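Local atomic coordinates of extracellular solute-binding protein (Bordetella parapertussis, PDB entry 3PU5), a protein that probably captures a small solute, perhaps a polyamine, outside the cytoplasmic membrane and hands it to a transport system, as related periplasmic binding proteins do. Residues Glu95-Asp100 with Tyr108-Val113; Arg216-Glu221 with His292-Ile297; Glu266-Phe271 with Tyr277-Arg282. One frame throughout, in Å; residues are numbered along the deposited sequence.

Contact 1. Residues Glu95-Asp100 with Tyr108-Val113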
ATOM      1  N   GLU A  95       5.186  -3.227 -14.593  1.00 12.07           N
ATOM      2  CA  GLU A  95       6.547  -3.217 -14.071  1.00 13.33           C
ATOM      3  C   GLU A  95       6.708  -2.486 -12.733  1.00 11.30           C
ATOM      4  O   GLU A  95       7.516  -2.886 -11.902  1.00 10.77           O
ATOM      5  CB  GLU A  95       7.496  -2.618 -15.120  1.00 13.97           C
ATOM      6  CG  GLU A  95       8.962  -2.564 -14.703  1.00 17.79           C
ATOM      7  CD  GLU A  95       9.532  -3.926 -14.309  1.00 22.62           C
ATOM      8  OE1 GLU A  95       9.144  -4.945 -14.928  1.00 20.44           O
ATOM      9  OE2 GLU A  95      10.376  -3.973 -13.378  1.00 25.20           O
ATOM     10  N   LYS A  96       5.956  -1.413 -12.528  1.00 10.59           N
ATOM     11  CA  LYS A  96       6.089  -0.636 -11.301  1.00 11.86           C
ATOM     12  C   LYS A  96       5.860  -1.445 -10.027  1.00 10.65           C
ATOM     13  O   LYS A  96       6.426  -1.122  -8.989  1.00 13.33           O
ATOM     14  CB  LYS A  96       5.153   0.567 -11.312  1.00 12.17           C
ATOM     15  CG  LYS A  96       3.674   0.249 -11.374  1.00 12.16           C
ATOM     16  CD  LYS A  96       2.926   1.572 -11.293  1.00 13.59           C
ATOM     17  CE  LYS A  96       1.551   1.482 -11.863  1.00 11.36           C
ATOM     18  NZ  LYS A  96       0.996   2.867 -12.042  1.00 12.78           N
ATOM     19  N   PHE A  97       5.022  -2.479 -10.102  1.00  9.33           N
ATOM     20  CA  PHE A  97       4.725  -3.316  -8.938  1.00  8.70           C
ATOM     21  C   PHE A  97       5.845  -4.309  -8.657  1.00  8.92           C
ATOM     22  O   PHE A  97       5.882  -4.940  -7.595  1.00  8.77           O
ATOM     23  CB  PHE A  97       3.401  -4.054  -9.138  1.00  8.14           C
ATOM     24  CG  PHE A  97       2.241  -3.138  -9.318  1.00  8.69           C
ATOM     25  CD1 PHE A  97       1.822  -2.328  -8.276  1.00  8.08           C
ATOM     26  CD2 PHE A  97       1.585  -3.059 -10.535  1.00 11.63           C
ATOM     27  CE1 PHE A  97       0.767  -1.458  -8.429  1.00  8.82           C
ATOM     28  CE2 PHE A  97       0.510  -2.181 -10.705  1.00  9.83           C
ATOM     29  CZ  PHE A  97       0.103  -1.382  -9.646  1.00 11.52           C
ATOM     30  N   LYS A  98       6.752  -4.438  -9.619  1.00  8.70           N
ATOM     31  CA  LYS A  98       7.865  -5.370  -9.523  1.00 10.62           C
ATOM     32  C   LYS A  98       9.222  -4.664  -9.413  1.00 11.69           C
ATOM     33  O   LYS A  98      10.230  -5.283  -9.061  1.00  9.61           O
ATOM     34  CB  LYS A  98       7.862  -6.286 -10.749  1.00 11.58           C
ATOM     35  CG  LYS A  98       6.524  -6.985 -10.997  1.00 10.18           C
ATOM     36  CD  LYS A  98       6.589  -7.892 -12.227  1.00 13.83           C
ATOM     37  CE  LYS A  98       6.308  -7.142 -13.516  1.00 13.92           C
ATOM     38  NZ  LYS A  98       6.198  -8.105 -14.648  1.00 15.67           N
ATOM     39  N   ALA A  99       9.238  -3.368  -9.710  1.00 10.82           N
ATOM     40  CA  ALA A  99      10.491  -2.636  -9.899  1.00 14.79           C
ATOM     41  C   ALA A  99      11.475  -2.689  -8.728  1.00 16.08           C
ATOM     42  O   ALA A  99      12.679  -2.748  -8.946  1.00 16.84           O
ATOM     43  CB  ALA A  99      10.219  -1.185 -10.292  1.00 15.60           C
ATOM     44  N   ASP A 100      10.984  -2.667  -7.495  1.00 12.62           N
ATOM     45  CA  ASP A 100      11.895  -2.636  -6.352  1.00 14.12           C
ATOM     46  C   ASP A 100      12.552  -3.993  -6.038  1.00 12.93           C
ATOM     47  O   ASP A 100      13.527  -4.057  -5.296  1.00 13.25           O
ATOM     48  CB  ASP A 100      11.174  -2.113  -5.099  1.00 12.42           C
ATOM     49  CG  ASP A 100      10.893  -0.611  -5.160  1.00 18.79           C
ATOM     50  OD1 ASP A 100      11.524   0.094  -5.978  1.00 20.04           O
ATOM     51  OD2 ASP A 100      10.046  -0.129  -4.383  1.00 19.36           O
ATOM     52  N   TYR A 108       1.312  -7.515  -4.235  1.00  7.30           N
ATOM     53  CA  TYR A 108       0.165  -8.362  -4.566  1.00  7.53           C
ATOM     54  C   TYR A 108      -1.189  -7.719  -4.274  1.00  9.15           C
ATOM     55  O   TYR A 108      -2.230  -8.347  -4.447  1.00  9.28           O
ATOM     56  CB  TYR A 108       0.276  -9.775  -3.966  1.00  8.11           C
ATOM     57  CG  TYR A 108       0.239  -9.920  -2.449  1.00  8.35           C
ATOM     58  CD1 TYR A 108      -0.945 -10.269  -1.789  1.00  9.37           C
ATOM     59  CD2 TYR A 108       1.403  -9.810  -1.689  1.00  8.39           C
ATOM     60  CE1 TYR A 108      -0.970 -10.465  -0.398  1.00 10.45           C
ATOM     61  CE2 TYR A 108       1.388  -9.997  -0.302  1.00  8.46           C
ATOM     62  CZ  TYR A 108       0.203 -10.324   0.333  1.00 10.90           C
ATOM     63  OH  TYR A 108       0.197 -10.514   1.696  1.00 11.68           O
ATOM     64  N   ASP A 109      -1.148  -6.469  -3.817  1.00  7.92           N
ATOM     65  CA  ASP A 109      -2.299  -5.568  -3.872  1.00  9.87           C
ATOM     66  C   ASP A 109      -1.755  -4.150  -3.701  1.00  9.83           C
ATOM     67  O   ASP A 109      -0.591  -3.970  -3.354  1.00 10.41           O
ATOM     68  CB  ASP A 109      -3.374  -5.922  -2.816  1.00  9.59           C
ATOM     69  CG  ASP A 109      -2.957  -5.573  -1.384  1.00 11.61           C
ATOM     70  OD1 ASP A 109      -2.759  -4.376  -1.095  1.00 14.05           O
ATOM     71  OD2 ASP A 109      -2.856  -6.490  -0.538  1.00 11.63           O
ATOM     72  N   TYR A 110      -2.571  -3.144  -3.975  1.00 10.45           N
ATOM     73  CA  TYR A 110      -2.165  -1.782  -3.639  1.00 12.10           C
ATOM     74  C   TYR A 110      -3.320  -1.016  -2.981  1.00 10.99           C
ATOM     75  O   TYR A 110      -4.474  -1.136  -3.392  1.00 10.90           O
ATOM     76  CB  TYR A 110      -1.543  -1.039  -4.852  1.00  8.48           C
ATOM     77  CG  TYR A 110      -2.486  -0.751  -6.004  1.00 12.25           C
ATOM     78  CD1 TYR A 110      -3.285   0.382  -5.999  1.00 10.89           C
ATOM     79  CD2 TYR A 110      -2.570  -1.609  -7.106  1.00 10.52           C
ATOM     80  CE1 TYR A 110      -4.145   0.652  -7.045  1.00 12.21           C
ATOM     81  CE2 TYR A 110      -3.440  -1.346  -8.154  1.00 10.31           C
ATOM     82  CZ  TYR A 110      -4.227  -0.218  -8.115  1.00 12.14           C
ATOM     83  OH  TYR A 110      -5.100   0.063  -9.142  1.00 13.86           O
ATOM     84  N   SER A 111      -3.008  -0.293  -1.911  1.00 10.85           N
ATOM     85  CA  SER A 111      -3.945   0.674  -1.340  1.00 10.38           C
ATOM     86  C   SER A 111      -3.389   2.059  -1.614  1.00  9.90           C
ATOM     87  O   SER A 111      -2.167   2.236  -1.652  1.00  8.81           O
ATOM     88  CB  SER A 111      -4.151   0.448   0.164  1.00 13.13           C
ATOM     89  OG  SER A 111      -2.963   0.697   0.887  1.00 16.60           O
ATOM     90  N   SER A 112      -4.276   3.035  -1.824  1.00  9.54           N
ATOM     91  CA  SER A 112      -3.876   4.319  -2.395  1.00  8.61           C
ATOM     92  C   SER A 112      -4.231   5.516  -1.527  1.00  9.06           C
ATOM     93  O   SER A 112      -5.393   5.692  -1.149  1.00  8.36           O
ATOM     94  CB  SER A 112      -4.529   4.515  -3.771  1.00  8.84           C
ATOM     95  OG  SER A 112      -4.214   3.443  -4.626  1.00  8.66           O
ATOM     96  N   VAL A 113      -3.233   6.343  -1.232  1.00  8.86           N
ATOM     97  CA  VAL A 113      -3.478   7.598  -0.544  1.00  8.57           C
ATOM     98  C   VAL A 113      -3.903   8.669  -1.542  1.00  9.80           C
ATOM     99  O   VAL A 113      -3.179   8.971  -2.500  1.00  8.72           O
ATOM    100  CB  VAL A 113      -2.252   8.084   0.246  1.00  8.97           C
ATOM    101  CG1 VAL A 113      -2.581   9.395   0.973  1.00  7.49           C
ATOM    102  CG2 VAL A 113      -1.814   7.015   1.247  1.00  8.82           C
TER

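Contact 2. Residues Arg216-Glu221 with His292-Ile297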
ATOM      1  N   ARG A 216     -10.638   2.531   2.540  1.00 10.88           N
ATOM      2  CA  ARG A 216     -11.187   2.949   3.819  1.00 11.81           C
ATOM      3  C   ARG A 216     -12.239   4.036   3.649  1.00 12.63           C
ATOM      4  O   ARG A 216     -13.294   3.997   4.288  1.00 11.92           O
ATOM      5  CB  ARG A 216     -10.062   3.420   4.733  1.00 11.48           C
ATOM      6  CG  ARG A 216      -9.223   2.264   5.235  1.00 15.11           C
ATOM      7  CD  ARG A 216      -8.114   2.721   6.145  1.00 15.49           C
ATOM      8  NE  ARG A 216      -7.984   1.805   7.271  1.00 22.56           N
ATOM      9  CZ  ARG A 216      -6.996   0.941   7.437  1.00 24.63           C
ATOM     10  NH1 ARG A 216      -6.016   0.863   6.546  1.00 33.29           N
ATOM     11  NH2 ARG A 216      -6.986   0.155   8.503  1.00 24.72           N
ATOM     12  N   THR A 217     -11.954   5.002   2.777  1.00 11.31           N
ATOM     13  CA  THR A 217     -12.871   6.113   2.568  1.00 11.44           C
ATOM     14  C   THR A 217     -14.128   5.628   1.830  1.00 13.45           C
ATOM     15  O   THR A 217     -15.239   6.088   2.132  1.00 13.14           O
ATOM     16  CB  THR A 217     -12.198   7.277   1.805  1.00 10.79           C
ATOM     17  OG1 THR A 217     -10.971   7.640   2.454  1.00 10.54           O
ATOM     18  CG2 THR A 217     -13.109   8.491   1.776  1.00 12.51           C
ATOM     19  N   PHE A 218     -13.963   4.689   0.891  1.00 10.42           N
ATOM     20  CA  PHE A 218     -15.107   4.151   0.143  1.00 12.03           C
ATOM     21  C   PHE A 218     -16.086   3.479   1.101  1.00 13.04           C
ATOM     22  O   PHE A 218     -17.294   3.675   1.008  1.00 14.04           O
ATOM     23  CB  PHE A 218     -14.684   3.138  -0.940  1.00 11.57           C
ATOM     24  CG  PHE A 218     -13.793   3.706  -2.026  1.00 10.94           C
ATOM     25  CD1 PHE A 218     -13.792   5.051  -2.325  1.00  9.06           C
ATOM     26  CD2 PHE A 218     -12.980   2.861  -2.774  1.00 10.93           C
ATOM     27  CE1 PHE A 218     -12.983   5.554  -3.330  1.00  9.87           C
ATOM     28  CE2 PHE A 218     -12.163   3.347  -3.776  1.00  9.99           C
ATOM     29  CZ  PHE A 218     -12.165   4.699  -4.060  1.00 12.34           C
ATOM     30  N   ILE A 219     -15.550   2.686   2.023  1.00 13.41           N
ATOM     31  CA  ILE A 219     -16.366   2.011   3.027  1.00 13.90           C
ATOM     32  C   ILE A 219     -17.173   3.024   3.841  1.00 17.85           C
ATOM     33  O   ILE A 219     -18.381   2.859   4.030  1.00 17.85           O
ATOM     34  CB  ILE A 219     -15.496   1.132   3.941  1.00 15.15           C
ATOM     35  CG1 ILE A 219     -14.842   0.020   3.108  1.00 15.40           C
ATOM     36  CG2 ILE A 219     -16.330   0.546   5.091  1.00 14.12           C
ATOM     37  CD1 ILE A 219     -13.777  -0.774   3.845  1.00 16.20           C
ATOM     38  N   ALA A 220     -16.505   4.080   4.301  1.00 15.64           N
ATOM     39  CA  ALA A 220     -17.168   5.145   5.048  1.00 15.87           C
ATOM     40  C   ALA A 220     -18.194   5.875   4.184  1.00 16.70           C
ATOM     41  O   ALA A 220     -19.299   6.172   4.639  1.00 17.43           O
ATOM     42  CB  ALA A 220     -16.141   6.137   5.611  1.00 13.97           C
ATOM     43  N   GLU A 221     -17.832   6.155   2.937  1.00 15.31           N
ATOM     44  CA  GLU A 221     -18.749   6.796   2.007  1.00 15.91           C
ATOM     45  C   GLU A 221     -20.034   5.976   1.853  1.00 17.12           C
ATOM     46  O   GLU A 221     -21.129   6.532   1.787  1.00 18.62           O
ATOM     47  CB  GLU A 221     -18.084   6.970   0.638  1.00 15.91           C
ATOM     48  CG  GLU A 221     -19.012   7.503  -0.448  1.00 17.32           C
ATOM     49  CD  GLU A 221     -18.366   7.501  -1.835  1.00 19.46           C
ATOM     50  OE1 GLU A 221     -17.280   6.899  -1.997  1.00 15.45           O
ATOM     51  OE2 GLU A 221     -18.948   8.102  -2.764  1.00 20.20           O
ATOM     52  N   HIS A 292     -15.971   2.506 -10.636  1.00 13.05           N
ATOM     53  CA  HIS A 292     -16.034   3.933 -10.908  1.00 16.70           C
ATOM     54  C   HIS A 292     -15.158   4.800  -9.997  1.00 17.63           C
ATOM     55  O   HIS A 292     -14.991   5.996 -10.255  1.00 19.78           O
ATOM     56  CB  HIS A 292     -17.493   4.413 -10.872  1.00 19.29           C
ATOM     57  CG  HIS A 292     -18.407   3.618 -11.759  1.00 21.26           C
ATOM     58  ND1 HIS A 292     -18.283   3.605 -13.134  1.00 22.46           N
ATOM     59  CD2 HIS A 292     -19.442   2.796 -11.467  1.00 23.75           C
ATOM     60  CE1 HIS A 292     -19.207   2.813 -13.649  1.00 23.74           C
ATOM     61  NE2 HIS A 292     -19.924   2.310 -12.661  1.00 25.19           N
ATOM     62  N   ARG A 293     -14.592   4.219  -8.946  1.00 13.17           N
ATOM     63  CA  ARG A 293     -13.870   5.040  -7.970  1.00 14.49           C
ATOM     64  C   ARG A 293     -12.444   4.595  -7.630  1.00 12.24           C
ATOM     65  O   ARG A 293     -11.597   5.426  -7.290  1.00 12.39           O
ATOM     66  CB  ARG A 293     -14.711   5.249  -6.698  1.00 15.21           C
ATOM     67  CG  ARG A 293     -15.319   3.987  -6.129  1.00 13.45           C
ATOM     68  CD  ARG A 293     -16.332   4.311  -5.046  1.00 13.68           C
ATOM     69  NE  ARG A 293     -16.898   3.091  -4.479  1.00 13.86           N
ATOM     70  CZ  ARG A 293     -17.552   3.021  -3.323  1.00 16.16           C
ATOM     71  NH1 ARG A 293     -17.727   4.107  -2.585  1.00 13.95           N
ATOM     72  NH2 ARG A 293     -18.026   1.854  -2.902  1.00 14.40           N
ATOM     73  N   LEU A 294     -12.180   3.297  -7.707  1.00 11.62           N
ATOM     74  CA  LEU A 294     -10.832   2.802  -7.508  1.00 11.75           C
ATOM     75  C   LEU A 294      -9.895   3.476  -8.500  1.00 13.09           C
ATOM     76  O   LEU A 294     -10.193   3.536  -9.690  1.00 13.63           O
ATOM     77  CB  LEU A 294     -10.793   1.297  -7.721  1.00 12.60           C
ATOM     78  CG  LEU A 294      -9.558   0.614  -7.150  1.00 15.48           C
ATOM     79  CD1 LEU A 294      -9.704   0.536  -5.649  1.00 15.68           C
ATOM     80  CD2 LEU A 294      -9.408  -0.772  -7.755  1.00 17.58           C
ATOM     81  N   PRO A 295      -8.754   3.992  -8.016  1.00 12.89           N
ATOM     82  CA  PRO A 295      -7.828   4.653  -8.953  1.00 13.42           C
ATOM     83  C   PRO A 295      -7.248   3.635  -9.932  1.00 13.79           C
ATOM     84  O   PRO A 295      -6.981   2.492  -9.552  1.00 10.73           O
ATOM     85  CB  PRO A 295      -6.718   5.192  -8.034  1.00 11.64           C
ATOM     86  CG  PRO A 295      -6.762   4.246  -6.828  1.00 11.25           C
ATOM     87  CD  PRO A 295      -8.244   4.011  -6.630  1.00  9.44           C
ATOM     88  N   SER A 296      -7.060   4.060 -11.176  1.00 12.55           N
ATOM     89  CA  SER A 296      -6.586   3.188 -12.242  1.00 12.53           C
ATOM     90  C   SER A 296      -5.206   2.605 -11.948  1.00 12.96           C
ATOM     91  O   SER A 296      -4.321   3.288 -11.440  1.00 10.90           O
ATOM     92  CB  SER A 296      -6.536   3.965 -13.564  1.00 13.69           C
ATOM     93  OG  SER A 296      -6.021   3.147 -14.594  1.00 18.96           O
ATOM     94  N   ILE A 297      -5.029   1.340 -12.307  1.00 12.80           N
ATOM     95  CA  ILE A 297      -3.768   0.644 -12.112  1.00 12.71           C
ATOM     96  C   ILE A 297      -2.637   1.398 -12.810  1.00 15.66           C
ATOM     97  O   ILE A 297      -1.497   1.411 -12.331  1.00 11.85           O
ATOM     98  CB  ILE A 297      -3.858  -0.823 -12.616  1.00 12.75           C
ATOM     99  CG1 ILE A 297      -2.609  -1.627 -12.246  1.00 11.89           C
ATOM    100  CG2 ILE A 297      -4.114  -0.874 -14.126  1.00 17.64           C
ATOM    101  CD1 ILE A 297      -2.734  -3.112 -12.605  1.00 11.15           C
TER

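Contact 3. Residues Glu266-Phe271 with Tyr277-Arg282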
ATOM      1  N   GLU A 266      -8.375 -14.290 -11.261  1.00 10.46           N
ATOM      2  CA  GLU A 266      -9.477 -14.745 -10.416  1.00 11.79           C
ATOM      3  C   GLU A 266      -9.251 -14.390  -8.942  1.00 10.02           C
ATOM      4  O   GLU A 266     -10.122 -13.818  -8.282  1.00 10.72           O
ATOM      5  CB  GLU A 266      -9.679 -16.251 -10.601  1.00 11.41           C
ATOM      6  CG  GLU A 266     -10.553 -16.935  -9.556  1.00 12.92           C
ATOM      7  CD  GLU A 266     -10.698 -18.429  -9.835  1.00 16.75           C
ATOM      8  OE1 GLU A 266     -11.419 -18.788 -10.788  1.00 19.33           O
ATOM      9  OE2 GLU A 266     -10.088 -19.247  -9.116  1.00 16.42           O
ATOM     10  N   ALA A 267      -8.072 -14.708  -8.429  1.00 11.32           N
ATOM     11  CA  ALA A 267      -7.766 -14.433  -7.033  1.00  9.85           C
ATOM     12  C   ALA A 267      -7.590 -12.933  -6.784  1.00  8.37           C
ATOM     13  O   ALA A 267      -8.025 -12.408  -5.760  1.00  8.66           O
ATOM     14  CB  ALA A 267      -6.531 -15.209  -6.597  1.00  9.04           C
ATOM     15  N   GLN A 268      -6.954 -12.237  -7.718  1.00  8.87           N
ATOM     16  CA  GLN A 268      -6.770 -10.800  -7.568  1.00  8.00           C
ATOM     17  C   GLN A 268      -8.120 -10.107  -7.449  1.00 10.17           C
ATOM     18  O   GLN A 268      -8.331  -9.261  -6.570  1.00  8.19           O
ATOM     19  CB  GLN A 268      -5.975 -10.230  -8.737  1.00  9.57           C
ATOM     20  CG  GLN A 268      -4.482 -10.477  -8.624  1.00  7.92           C
ATOM     21  CD  GLN A 268      -3.818  -9.530  -7.642  1.00  8.89           C
ATOM     22  OE1 GLN A 268      -3.923  -8.314  -7.783  1.00 10.79           O
ATOM     23  NE2 GLN A 268      -3.136 -10.081  -6.638  1.00  7.13           N
ATOM     24  N   LYS A 269      -9.049 -10.467  -8.329  1.00 10.17           N
ATOM     25  CA  LYS A 269     -10.357  -9.839  -8.277  1.00 10.04           C
ATOM     26  C   LYS A 269     -11.058 -10.157  -6.961  1.00 10.12           C
ATOM     27  O   LYS A 269     -11.594  -9.265  -6.299  1.00 10.75           O
ATOM     28  CB  LYS A 269     -11.229 -10.279  -9.447  1.00 11.26           C
ATOM     29  CG  LYS A 269     -12.588  -9.597  -9.487  1.00 13.55           C
ATOM     30  CD  LYS A 269     -13.427 -10.176 -10.618  1.00 15.94           C
ATOM     31  CE  LYS A 269     -14.479  -9.191 -11.098  1.00 19.03           C
ATOM     32  NZ  LYS A 269     -15.376  -8.748 -10.020  1.00 20.50           N
ATOM     33  N   ALA A 270     -11.063 -11.430  -6.586  1.00  9.36           N
ATOM     34  CA  ALA A 270     -11.805 -11.859  -5.407  1.00 10.60           C
ATOM     35  C   ALA A 270     -11.248 -11.213  -4.136  1.00 10.01           C
ATOM     36  O   ALA A 270     -11.995 -10.686  -3.327  1.00  9.58           O
ATOM     37  CB  ALA A 270     -11.789 -13.383  -5.293  1.00 11.26           C
ATOM     38  N   PHE A 271      -9.930 -11.240  -3.980  1.00  9.60           N
ATOM     39  CA  PHE A 271      -9.292 -10.654  -2.805  1.00  9.79           C
ATOM     40  C   PHE A 271      -9.450  -9.128  -2.785  1.00 10.36           C
ATOM     41  O   PHE A 271      -9.866  -8.559  -1.776  1.00 11.28           O
ATOM     42  CB  PHE A 271      -7.810 -11.061  -2.727  1.00 10.39           C
ATOM     43  CG  PHE A 271      -7.063 -10.446  -1.564  1.00 10.25           C
ATOM     44  CD1 PHE A 271      -7.252 -10.918  -0.269  1.00  9.42           C
ATOM     45  CD2 PHE A 271      -6.175  -9.393  -1.771  1.00 11.21           C
ATOM     46  CE1 PHE A 271      -6.563 -10.360   0.801  1.00 12.23           C
ATOM     47  CE2 PHE A 271      -5.482  -8.829  -0.711  1.00 10.32           C
ATOM     48  CZ  PHE A 271      -5.671  -9.315   0.578  1.00 10.16           C
ATOM     49  N   TYR A 277      -9.215  -3.086  -2.219  1.00 10.80           N
ATOM     50  CA  TYR A 277      -7.861  -2.816  -2.689  1.00 10.78           C
ATOM     51  C   TYR A 277      -7.837  -2.772  -4.212  1.00 11.90           C
ATOM     52  O   TYR A 277      -8.772  -3.239  -4.878  1.00  9.89           O
ATOM     53  CB  TYR A 277      -6.903  -3.930  -2.265  1.00  9.90           C
ATOM     54  CG  TYR A 277      -6.570  -4.009  -0.790  1.00 11.32           C
ATOM     55  CD1 TYR A 277      -6.689  -2.904   0.048  1.00 12.54           C
ATOM     56  CD2 TYR A 277      -6.101  -5.193  -0.244  1.00 10.42           C
ATOM     57  CE1 TYR A 277      -6.361  -2.990   1.398  1.00 11.52           C
ATOM     58  CE2 TYR A 277      -5.776  -5.289   1.095  1.00 11.45           C
ATOM     59  CZ  TYR A 277      -5.901  -4.190   1.909  1.00 12.98           C
ATOM     60  OH  TYR A 277      -5.562  -4.310   3.239  1.00 12.21           O
ATOM     61  N   GLY A 278      -6.744  -2.232  -4.756  1.00  9.58           N
ATOM     62  CA  GLY A 278      -6.481  -2.305  -6.177  1.00 10.24           C
ATOM     63  C   GLY A 278      -5.659  -3.536  -6.518  1.00 10.69           C
ATOM     64  O   GLY A 278      -4.711  -3.861  -5.807  1.00  8.65           O
ATOM     65  N   ALA A 279      -6.025  -4.209  -7.610  1.00  8.49           N
ATOM     66  CA  ALA A 279      -5.315  -5.398  -8.078  1.00 10.34           C
ATOM     67  C   ALA A 279      -4.097  -5.014  -8.897  1.00 10.67           C
ATOM     68  O   ALA A 279      -4.130  -4.036  -9.653  1.00 10.32           O
ATOM     69  CB  ALA A 279      -6.233  -6.265  -8.913  1.00  9.91           C
ATOM     70  N   VAL A 280      -3.029  -5.793  -8.761  1.00  8.12           N
ATOM     71  CA  VAL A 280      -1.811  -5.558  -9.534  1.00  8.81           C
ATOM     72  C   VAL A 280      -1.835  -6.290 -10.883  1.00  9.85           C
ATOM     73  O   VAL A 280      -0.927  -6.143 -11.695  1.00 10.93           O
ATOM     74  CB  VAL A 280      -0.551  -5.962  -8.745  1.00  9.04           C
ATOM     75  CG1 VAL A 280      -0.455  -5.152  -7.447  1.00  7.31           C
ATOM     76  CG2 VAL A 280      -0.570  -7.460  -8.445  1.00  7.47           C
ATOM     77  N   ASN A 281      -2.873  -7.085 -11.112  1.00 10.54           N
ATOM     78  CA  ASN A 281      -3.066  -7.749 -12.398  1.00 10.85           C
ATOM     79  C   ASN A 281      -3.942  -6.844 -13.279  1.00 11.17           C
ATOM     80  O   ASN A 281      -5.074  -6.531 -12.915  1.00 10.36           O
ATOM     81  CB  ASN A 281      -3.715  -9.117 -12.179  1.00  8.98           C
ATOM     82  CG  ASN A 281      -3.732  -9.978 -13.441  1.00 13.62           C
ATOM     83  OD1 ASN A 281      -4.040  -9.502 -14.533  1.00 13.07           O
ATOM     84  ND2 ASN A 281      -3.422 -11.256 -13.286  1.00 10.14           N
ATOM     85  N   ARG A 282      -3.404  -6.392 -14.411  1.00  9.77           N
ATOM     86  CA  ARG A 282      -4.116  -5.453 -15.264  1.00 12.27           C
ATOM     87  C   ARG A 282      -5.375  -6.040 -15.911  1.00 11.97           C
ATOM     88  O   ARG A 282      -6.182  -5.297 -16.467  1.00 13.22           O
ATOM     89  CB  ARG A 282      -3.190  -4.891 -16.351  1.00 12.64           C
ATOM     90  CG  ARG A 282      -2.831  -5.904 -17.419  1.00 12.48           C
ATOM     91  CD  ARG A 282      -2.176  -5.237 -18.632  1.00 17.62           C
ATOM     92  NE  ARG A 282      -0.967  -4.488 -18.296  1.00 17.15           N
ATOM     93  CZ  ARG A 282       0.238  -5.033 -18.173  1.00 15.93           C
ATOM     94  NH1 ARG A 282       0.396  -6.338 -18.360  1.00 12.11           N
ATOM     95  NH2 ARG A 282       1.287  -4.270 -17.869  1.00 17.99           N
TER

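Contact 1. Residues Glu95-Asp100 with Tyr108-Val113
The ring of F97 overlaps that of Y110 only along one margin: CE1 of F97 comes to 3.6 Å from CD2 of Y110, and CZ of F97 sits 3.8 Å from CE2 of Y110. The planes are nearly parallel, 16° apart, but the rings have slid past each other until their centroids lie 5.4 Å apart, so the touch is between neighbouring C-H groups and little of either face is shared. Y110 reaches across from the residue just before strand 111-117. On F97 the aliphatic chain of its neighbour K96 passes over one face, with CG of K96 3.9 Å above the F97 ring, over its centre, before the ammonium group runs on to the carbonyl oxygens of I297 and V300. Phenylalanine suits its place because F97 is buried with no polar side-chain group to satisfy, and it packs on Y110, the K96 chain and I297; tyrosine adds a hydroxyl that reaches past the overlap to bond with the carbonyl oxygen of P295. Between the two segments the touch is carbon on carbon and small, 86 Å² in all. Such a contact supplies little direction, and the hydroxyl bond to P295 O anchors the far end of the Y110 ring.

Contact 2. Residues Arg216-Glu221 with His292-Ile297
A helical turn, 216-221 of helix 214-223, faces an irregular piece of chain, 292-297, with the CA atoms of F218 and R293 the nearest pair at 8.3 Å. The gap is filled by these two side chains, which run antiparallel alongside one another. F218 spreads its ring beneath the aliphatic part of R293: CG of R293 lies 3.9 Å from the centroid of the F218 ring and only 12° off the normal, a CH-pi contact over the face. Further out, the guanidinium passes beyond the ring, and its own face rests on CB of F218. At the other end of the ring, CZ of F218 meets the backbone O of R293 at 3.4 Å, while CE2 of F218 touches CD1 of L294 more loosely, at 4.2 Å.

The R293 chain is straight out to NE, which carries its charge one helical turn along, to E221. There NH1 of R293 bonds OE1 of E221 at 2.9 Å in a salt bridge. The oxygen lies in the guanidinium plane, yet the nitrogen stands well above the carboxylate plane and the N-H...O angle is a bent 132°, so a single, poorly aimed bond joins the pair. E221 reaches it with CG anti to its backbone N (chi1 174°) and the chain straight beyond. NH2 of R293 has a second acid in D222, and NE bonds the carbonyl oxygen of K289. Arginine suits this place because its methylenes can lie on a phenyl ring while its several N-H groups serve separate acceptors. The arrangement is a CH-pi contact of an arginine chain over a phenyl face, continued by salt bridges to E221 and D222, which fastens the long segment before helix 305-322 to helix 214-223 in this periplasmic-binding-protein fold.

Contact 3. Residues Glu266-Phe271 with Tyr277-Arg282
OE1 of Q268 accepts the backbone N-H of V280 at 2.8 Å, with an N-H...O angle of 143°. The donor lies 27° out of the carbonyl plane of the amide. The same oxygen is hemmed in by carbon: CA of A279 is 3.2 Å from OE1 of Q268, and CG2 of V280 packs beside it. The other end of the amide is held as well, for NE2 donates to the carbonyl oxygens of Y108 and A262. Three bonds thus fix the rotation of a buried amide, and glutamine suits the place because it can accept from one chain segment and donate to two others. The side chain gets there by bending at chi2 (-78°), which brings OE1 to the V280 N-H.

Apolar contacts flank this grip. CB of A279, small enough to lie close to the helix, is 4.0 Å from CB of Q268, and CB of N281 is 3.9 Å from CG of Q268. The amide of N281 is itself engaged with the carbonyl oxygen of L263 and with the backbone N of K283.

One turn further along the helix, F271 meets Y277. CE2 of F271 approaches CD2 of Y277 at 3.7 Å, arriving at the edge of the tyrosine ring; the planes are inclined at 57°. F271 is also set edge-to-face with F17 of helix 15-33, and its ring, buried, has F17 and Y277 as aromatic neighbours. The whole is a helix followed by a chain reversal, in which the segment leaving helix 265-275 runs back beside it and is pinned through a side-chain amide to backbone hydrogen bond, within the periplasmic-binding-protein fold.

From the N terminus, contact 1 comes first and closes a short loop through strand 106-107, joining the segment after helix 67-75 to the lead-in of strand 111-117. It is complete before the other two begin. Contact 2 opens at helix 214-223 and closes at 292-297, a long excursion that takes in strand 238-246 and helices 252-262 and 265-275. Contact 3 falls wholly within that excursion, as a tight reversal after helix 265-275. The three also meet in space: the backbone O of Y110 bonds the N of G278, S112 packs on P295, and I297 packs against 279-282. The chain leading into strand 111-117 thereby links the 277-282 and 292-297 segments.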